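Local coordinates for lytic chitin monooxygenase (Enterococcus faecalis, PDB 4A02), which cleaves glycosidic bonds of crystalline alpha- and beta-chitin oxidatively by a copper-dependent mechanism, working in synergy with a chitinase, at residues Ser53-Glu56 against Pro57-Glu60; Gly99-Pro102 against Asn103-Leu106; Thr136-Lys139 against Gly140-Ile144. One frame throughout, in Å; residues are numbered along the deposited sequence.

Overall arrangement
Three contacts follow one another along the chain, none crossing or enclosing another. Contact 1, residues 53-60, forms a short turn within the long loop between strands 36-38 and 69-71. Contact 2, residues 99-106, bends the connection from strand 88-96 to strand 111-120. Contact 3, residues 136-144, carries the chain from strand 127-134 of the three-stranded sheet into strand 142-150 of the other sheet. Contacts 2 and 3 touch, their centres about 12 Å apart: the indole of Trp100 lies against Tyr141, His142 and Val143. Contact 1 stands apart, its nearest atoms about 5 Å from contact 2 and about 7 Å from contact 3.

Contact 1. Residues Ser53-Glu56 against Pro57-Glu60; sequences SGFE and PLDE
Two successive backbone bonds join Ser53-Glu56 to Pro57-Glu60, each spanning three residues. Asp59 N donates to Glu56 O at 2.8 Å, with an N-H...O angle of 151°, and Leu58 N donates to Phe55 O at 3.0 Å. A third bond of the same spacing, from Glu60 N to Pro57 O at 3.1 Å, extends the pattern. Together with the helical backbone angles of Pro57, Leu58 and Asp59, these i to i-3 bonds describe a local helix-like turn, not a regular helix. Pro57, which has no N-H to give, lies within the turn, its CD 3.9 Å from Gly54 O. Glu56 folds back toward the preceding residues because its chain bends at chi2 (81°), bringing the carboxylate to Gly54 N; both bonds there are weak, the shorter being 2.9 Å from Gly54 N to Glu56 OE1. The carboxylate of Asp59 finds its main partner in Ser49, that of Glu60 in Arg65.

Packing accompanies the polar frame on one flank. Phe55 and Leu58 run side by side in the same direction, and Leu58 CD1 meets the edge of the phenyl ring near its plane, 4.0 Å from Phe55 CD2. Both are buried and rest on Ile35, just ahead of strand 36-38, while Phe55 also touches Arg27. The phenylalanine side chain is about 9 Å from that of His1, a copper ligand. Leu58 O accepts a bond from Arg10 of helix 10-13, and Glu60 O one from Trp66, shortly before strand 69-71.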
loop_
_atom_site.group_PDB
_atom_site.type_symbol
_atom_site.label_atom_id
_atom_site.label_comp_id
_atom_site.label_asym_id
_atom_site.label_seq_id
_atom_site.Cartn_x
_atom_site.Cartn_y
_atom_site.Cartn_z
ATOM N N SER A 53 -15.403 -5.611 0.329
ATOM C CA SER A 53 -15.898 -6.833 0.910
ATOM C C SER A 53 -14.975 -7.988 0.600
ATOM O O SER A 53 -14.574 -8.193 -0.538
ATOM C CB SER A 53 -17.286 -7.131 0.298
ATOM O OG SER A 53 -18.220 -6.167 0.642
ATOM N N GLY A 54 -14.646 -8.779 1.631
ATOM C CA GLY A 54 -13.831 -9.928 1.496
ATOM C C GLY A 54 -12.331 -9.717 1.715
ATOM O O GLY A 54 -11.589 -10.710 1.773
ATOM N N PHE A 55 -11.934 -8.454 1.805
ATOM C CA PHE A 55 -10.541 -8.112 2.080
ATOM C C PHE A 55 -10.298 -7.738 3.540
ATOM O O PHE A 55 -9.187 -7.389 3.899
ATOM C CB PHE A 55 -10.074 -6.973 1.167
ATOM C CG PHE A 55 -9.903 -7.365 -0.273
ATOM C CD1 PHE A 55 -10.918 -7.256 -1.189
ATOM C CD2 PHE A 55 -8.666 -7.792 -0.744
ATOM C CE1 PHE A 55 -10.740 -7.559 -2.521
ATOM C CE2 PHE A 55 -8.463 -8.093 -2.074
ATOM C CZ PHE A 55 -9.503 -7.978 -2.981
ATOM N N GLU A 56 -11.335 -7.873 4.393
ATOM C CA GLU A 56 -11.207 -7.457 5.785
ATOM C C GLU A 56 -10.064 -8.123 6.536
ATOM O O GLU A 56 -9.544 -7.465 7.448
ATOM C CB GLU A 56 -12.488 -7.692 6.586
ATOM C CG GLU A 56 -13.750 -7.084 6.059
ATOM C CD GLU A 56 -14.481 -7.820 4.951
ATOM O OE1 GLU A 56 -13.982 -8.834 4.410
ATOM O OE2 GLU A 56 -15.604 -7.338 4.576
ATOM N N PRO A 57 -9.626 -9.354 6.269
ATOM C CA PRO A 57 -8.480 -9.889 7.050
ATOM C C PRO A 57 -7.251 -9.014 6.940
ATOM O O PRO A 57 -6.432 -8.987 7.877
ATOM C CB PRO A 57 -8.276 -11.290 6.493
ATOM C CG PRO A 57 -9.667 -11.673 6.000
ATOM C CD PRO A 57 -10.176 -10.396 5.378
ATOM N N LEU A 58 -7.076 -8.288 5.832
ATOM C CA LEU A 58 -5.956 -7.357 5.705
ATOM C C LEU A 58 -5.964 -6.278 6.773
ATOM O O LEU A 58 -4.918 -5.690 7.049
ATOM C CB LEU A 58 -5.973 -6.672 4.338
ATOM C CG LEU A 58 -5.485 -7.538 3.170
ATOM C CD1 LEU A 58 -5.834 -6.828 1.864
ATOM C CD2 LEU A 58 -3.981 -7.773 3.243
ATOM N N ASP A 59 -7.142 -5.937 7.328
ATOM C CA ASP A 59 -7.223 -4.903 8.319
ATOM C C ASP A 59 -6.795 -5.376 9.688
ATOM O O ASP A 59 -6.688 -4.539 10.609
ATOM C CB ASP A 59 -8.647 -4.355 8.382
ATOM C CG ASP A 59 -9.075 -3.690 7.098
ATOM O OD1 ASP A 59 -8.268 -2.963 6.500
ATOM O OD2 ASP A 59 -10.268 -3.895 6.707
ATOM N N GLU A 60 -6.538 -6.654 9.867
ATOM C CA GLU A 60 -6.022 -7.116 11.146
ATOM C C GLU A 60 -4.669 -6.440 11.380
ATOM O O GLU A 60 -3.948 -6.096 10.457
ATOM C CB GLU A 60 -5.936 -8.651 11.128
ATOM C CG GLU A 60 -7.346 -9.230 11.067
ATOM C CD GLU A 60 -7.451 -10.725 10.949
ATOM O OE1 GLU A 60 -6.458 -11.426 11.245
ATOM O OE2 GLU A 60 -8.571 -11.185 10.594
#

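Contact 2. Residues Gly99-Pro102 against Asn103-Leu106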
loop_
_atom_site.group_PDB
_atom_site.type_symbol
_atom_site.label_atom_id
_atom_site.label_comp_id
_atom_site.label_asym_id
_atom_site.label_seq_id
_atom_site.Cartn_x
_atom_site.Cartn_y
_atom_site.Cartn_z
ATOM N N GLY A 99 5.895 5.760 16.718
ATOM C CA GLY A 99 5.024 5.639 17.888
ATOM C C GLY A 99 3.619 5.236 17.610
ATOM O O GLY A 99 2.840 5.062 18.545
ATOM N N TRP A 100 3.234 5.062 16.335
ATOM C CA TRP A 100 1.974 4.476 16.008
ATOM C C TRP A 100 1.865 3.098 16.668
ATOM O O TRP A 100 2.853 2.427 16.929
ATOM C CB TRP A 100 1.784 4.404 14.488
ATOM C CG TRP A 100 2.586 3.289 13.845
ATOM C CD1 TRP A 100 3.931 3.266 13.599
ATOM C CD2 TRP A 100 2.066 2.026 13.397
ATOM N NE1 TRP A 100 4.292 2.061 13.053
ATOM C CE2 TRP A 100 3.158 1.297 12.888
ATOM C CE3 TRP A 100 0.797 1.451 13.363
ATOM C CZ2 TRP A 100 3.009 0.020 12.362
ATOM C CZ3 TRP A 100 0.645 0.187 12.826
ATOM C CH2 TRP A 100 1.747 -0.504 12.329
ATOM N N ASN A 101 0.622 2.676 16.914
ATOM C CA ASN A 101 0.411 1.457 17.703
ATOM C C ASN A 101 0.202 0.259 16.761
ATOM O O ASN A 101 -0.834 0.191 16.075
ATOM C CB ASN A 101 -0.803 1.645 18.617
ATOM C CG ASN A 101 -0.891 0.545 19.614
ATOM O OD1 ASN A 101 -0.657 -0.621 19.313
ATOM N ND2 ASN A 101 -1.304 0.897 20.816
ATOM N N PRO A 102 1.145 -0.675 16.704
ATOM C CA PRO A 102 1.059 -1.762 15.754
ATOM C C PRO A 102 0.071 -2.842 16.137
ATOM O O PRO A 102 -0.087 -3.816 15.402
ATOM C CB PRO A 102 2.494 -2.306 15.733
ATOM C CG PRO A 102 2.941 -2.093 17.164
ATOM C CD PRO A 102 2.388 -0.746 17.501
ATOM N N ASN A 103 -0.598 -2.690 17.293
ATOM C CA ASN A 103 -1.620 -3.575 17.783
ATOM C C ASN A 103 -3.018 -2.984 17.755
ATOM O O ASN A 103 -3.921 -3.551 18.376
ATOM C CB ASN A 103 -1.256 -4.082 19.182
ATOM C CG ASN A 103 0.013 -4.885 19.142
ATOM O OD1 ASN A 103 0.060 -5.927 18.477
ATOM N ND2 ASN A 103 1.077 -4.463 19.837
ATOM N N GLN A 104 -3.226 -1.899 17.029
ATOM C CA GLN A 104 -4.502 -1.265 16.935
ATOM C C GLN A 104 -4.836 -1.005 15.457
ATOM O O GLN A 104 -3.928 -0.891 14.625
ATOM C CB GLN A 104 -4.534 0.072 17.675
ATOM C CG GLN A 104 -4.442 -0.073 19.166
ATOM C CD GLN A 104 -4.446 1.219 19.917
ATOM O OE1 GLN A 104 -4.176 2.325 19.375
ATOM N NE2 GLN A 104 -4.765 1.186 21.183
ATOM N N PRO A 105 -6.111 -0.848 15.135
ATOM C CA PRO A 105 -6.492 -0.618 13.743
ATOM C C PRO A 105 -5.809 0.638 13.175
ATOM O O PRO A 105 -5.613 1.657 13.845
ATOM C CB PRO A 105 -8.024 -0.456 13.848
ATOM C CG PRO A 105 -8.402 -1.231 15.055
ATOM C CD PRO A 105 -7.296 -0.956 16.052
ATOM N N LEU A 106 -5.498 0.582 11.879
ATOM C CA LEU A 106 -4.858 1.675 11.193
ATOM C C LEU A 106 -5.789 2.867 11.042
ATOM O O LEU A 106 -6.921 2.756 10.646
ATOM C CB LEU A 106 -4.364 1.252 9.817
ATOM C CG LEU A 106 -3.276 0.198 9.788
ATOM C CD1 LEU A 106 -3.002 -0.245 8.348
ATOM C CD2 LEU A 106 -1.979 0.659 10.441
HETATM O O HOH W 1 -2.630 1.657 14.635
HETATM O O HOH W 2 0.958 -1.932 21.177
#
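Asn101 to Gln104 make a type I beta turn, with Pro102 and Asn103 at its two central positions. Its closing bond is weak, Gln104 N lying 3.3 Å from Asn101 O. A side chain adds a second bond within the turn: Asn101 OD1 accepts Asn103 N at 2.9 Å, in the carbonyl plane, which makes the start of the turn an Asx turn as well. With chi1 at -169°, CG of Asn101 lies opposite the backbone N and beside the carbonyl carbon, from where OD1 reaches Asn103 N. Water 2 donates to the same OD1 and accepts from Asn103 ND2, while Asn103 OD1 reaches Ala63 N.

The amides of Asn101 and Gln104 are stacked with planes 16° apart, Asn101 ND2 lying 3.3 Å from Gln104 CD. Farther along, Leu106 CD2 approaches Trp100 CZ3 to 3.6 Å, obliquely to the indole, and Pro102 N lies 3.9 Å above the plane of the Trp100 ring, displaced toward its rim. Trp100 NE1 bonds to Tyr141 O, and the ring meets Tyr141 edge-to-face. The whole is a type I beta turn that overlaps an Asx turn, at the surface of the chitin-binding type-4 domain, between strands 88-96 and 111-120.

Contact 3. Residues Thr136-Lys139 against Gly140-Ile144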
loop_
_atom_site.group_PDB
_atom_site.type_symbol
_atom_site.label_atom_id
_atom_site.label_comp_id
_atom_site.label_asym_id
_atom_site.label_seq_id
_atom_site.Cartn_x
_atom_site.Cartn_y
_atom_site.Cartn_z
ATOM N N THR A 136 13.814 10.765 7.571
ATOM C CA THR A 136 14.976 10.283 8.261
ATOM C C THR A 136 14.785 9.983 9.740
ATOM O O THR A 136 15.650 9.317 10.291
ATOM C CB THR A 136 16.179 11.236 8.027
ATOM O OG1 THR A 136 15.843 12.479 8.508
ATOM C CG2 THR A 136 16.450 11.302 6.546
ATOM N N ASP A 137 13.708 10.421 10.357
ATOM C CA ASP A 137 13.447 10.078 11.723
ATOM C C ASP A 137 12.938 8.658 11.867
ATOM O O ASP A 137 12.937 8.133 12.984
ATOM C CB ASP A 137 12.434 11.017 12.414
ATOM C CG ASP A 137 11.041 10.947 11.874
ATOM O OD1 ASP A 137 10.829 10.550 10.720
ATOM O OD2 ASP A 137 10.102 11.342 12.649
ATOM N N ARG A 138 12.445 8.030 10.808
ATOM C CA ARG A 138 11.678 6.802 11.012
ATOM C C ARG A 138 12.582 5.636 11.395
ATOM O O ARG A 138 13.658 5.446 10.845
ATOM C CB ARG A 138 10.892 6.442 9.743
ATOM C CG ARG A 138 9.836 7.438 9.367
ATOM C CD ARG A 138 8.889 7.750 10.493
ATOM N NE ARG A 138 7.580 8.245 10.063
ATOM C CZ ARG A 138 7.296 9.475 9.724
ATOM N NH1 ARG A 138 8.189 10.460 9.775
ATOM N NH2 ARG A 138 6.064 9.739 9.297
ATOM N N LYS A 139 12.072 4.802 12.287
ATOM C CA LYS A 139 12.750 3.593 12.721
ATOM C C LYS A 139 11.716 2.571 13.141
ATOM O O LYS A 139 10.671 2.949 13.706
ATOM C CB LYS A 139 13.720 3.855 13.861
ATOM C CG LYS A 139 14.707 2.771 14.140
ATOM C CD LYS A 139 15.772 3.103 15.080
ATOM C CE LYS A 139 16.741 1.979 15.362
ATOM N NZ LYS A 139 17.528 2.290 16.625
ATOM N N GLY A 140 12.012 1.312 12.888
ATOM C CA GLY A 140 11.181 0.209 13.358
ATOM C C GLY A 140 10.056 -0.123 12.387
ATOM O O GLY A 140 10.077 0.234 11.221
ATOM N N TYR A 141 9.073 -0.874 12.889
ATOM C CA TYR A 141 7.944 -1.294 12.085
ATOM C C TYR A 141 7.111 -0.098 11.681
ATOM O O TYR A 141 6.663 0.668 12.574
ATOM C CB TYR A 141 7.111 -2.290 12.865
ATOM C CG TYR A 141 5.839 -2.789 12.208
ATOM C CD1 TYR A 141 5.677 -2.836 10.828
ATOM C CD2 TYR A 141 4.787 -3.224 13.001
ATOM C CE1 TYR A 141 4.506 -3.281 10.250
ATOM C CE2 TYR A 141 3.633 -3.720 12.440
ATOM C CZ TYR A 141 3.475 -3.744 11.071
ATOM O OH TYR A 141 2.322 -4.272 10.525
ATOM N N HIS A 142 6.853 0.060 10.387
ATOM C CA HIS A 142 6.033 1.098 9.820
ATOM C C HIS A 142 5.172 0.517 8.720
ATOM O O HIS A 142 5.444 -0.553 8.177
ATOM C CB HIS A 142 6.905 2.249 9.256
ATOM C CG HIS A 142 7.403 3.124 10.382
ATOM N ND1 HIS A 142 6.511 4.006 10.971
ATOM C CD2 HIS A 142 8.579 3.151 11.053
ATOM C CE1 HIS A 142 7.181 4.568 11.934
ATOM N NE2 HIS A 142 8.415 4.091 12.026
ATOM N N VAL A 143 4.098 1.268 8.393
ATOM C CA VAL A 143 3.251 0.963 7.262
ATOM C C VAL A 143 3.317 2.123 6.300
ATOM O O VAL A 143 3.041 3.267 6.664
ATOM C CB VAL A 143 1.804 0.646 7.691
ATOM C CG1 VAL A 143 0.904 0.419 6.475
ATOM C CG2 VAL A 143 1.765 -0.567 8.606
ATOM N N ILE A 144 3.672 1.819 5.046
ATOM C CA ILE A 144 3.533 2.738 3.928
ATOM C C ILE A 144 2.186 2.475 3.289
ATOM O O ILE A 144 1.800 1.337 3.081
ATOM C CB ILE A 144 4.682 2.562 2.920
ATOM C CG1 ILE A 144 6.043 2.832 3.556
ATOM C CG2 ILE A 144 4.461 3.399 1.671
ATOM C CD1 ILE A 144 7.200 2.369 2.725
HETATM O O HOH W 3 8.169 1.747 14.637
#
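Two donors, water 3 and His142 NE2, grip Lys139 O. Water 3 gives a proton to Lys139 O at 2.9 Å and another to Tyr141 O at 2.8 Å, bridging the bend across Gly140. His142 NE2 approaches Lys139 O to 3.0 Å, but its N-H...O angle of 125° makes that bond weak; the oxygen lies at the ring edge, near its plane. NE2 also bonds to Asn98 OD1, while the other nitrogen, ND1, is hydrogen-bonded with Thr96 OG1, so the imidazole is held through both nitrogens.

Arg138 crosses this ring at about a right angle. Its chain bends at chi2 (-53°), and CD makes an off-centre CH-pi contact, 4.2 Å from the centroid of the His142 ring. The guanidinium, turned 58° from the imidazole, meets His142 CE1 at its own edge. Its NH1 forms a salt bridge in the guanidinium plane, 2.8 Å to Asp137 OD1, on that oxygen's syn lone pair. NH2 pairs with Asp112 and NE with Thr96 O, so all three guanidinium nitrogens have a polar partner, which limits the group's rotation.

Gly140 takes a positive phi, a conformation that favours glycine, and a corner follows at Tyr141. The loop 136-141 connects the two sheets of a beta-sandwich, the core fold of lytic polysaccharide monooxygenases: strand 127-134 lies in one sheet, and strand 142-150 runs between 88-96 and 155-165 in the other.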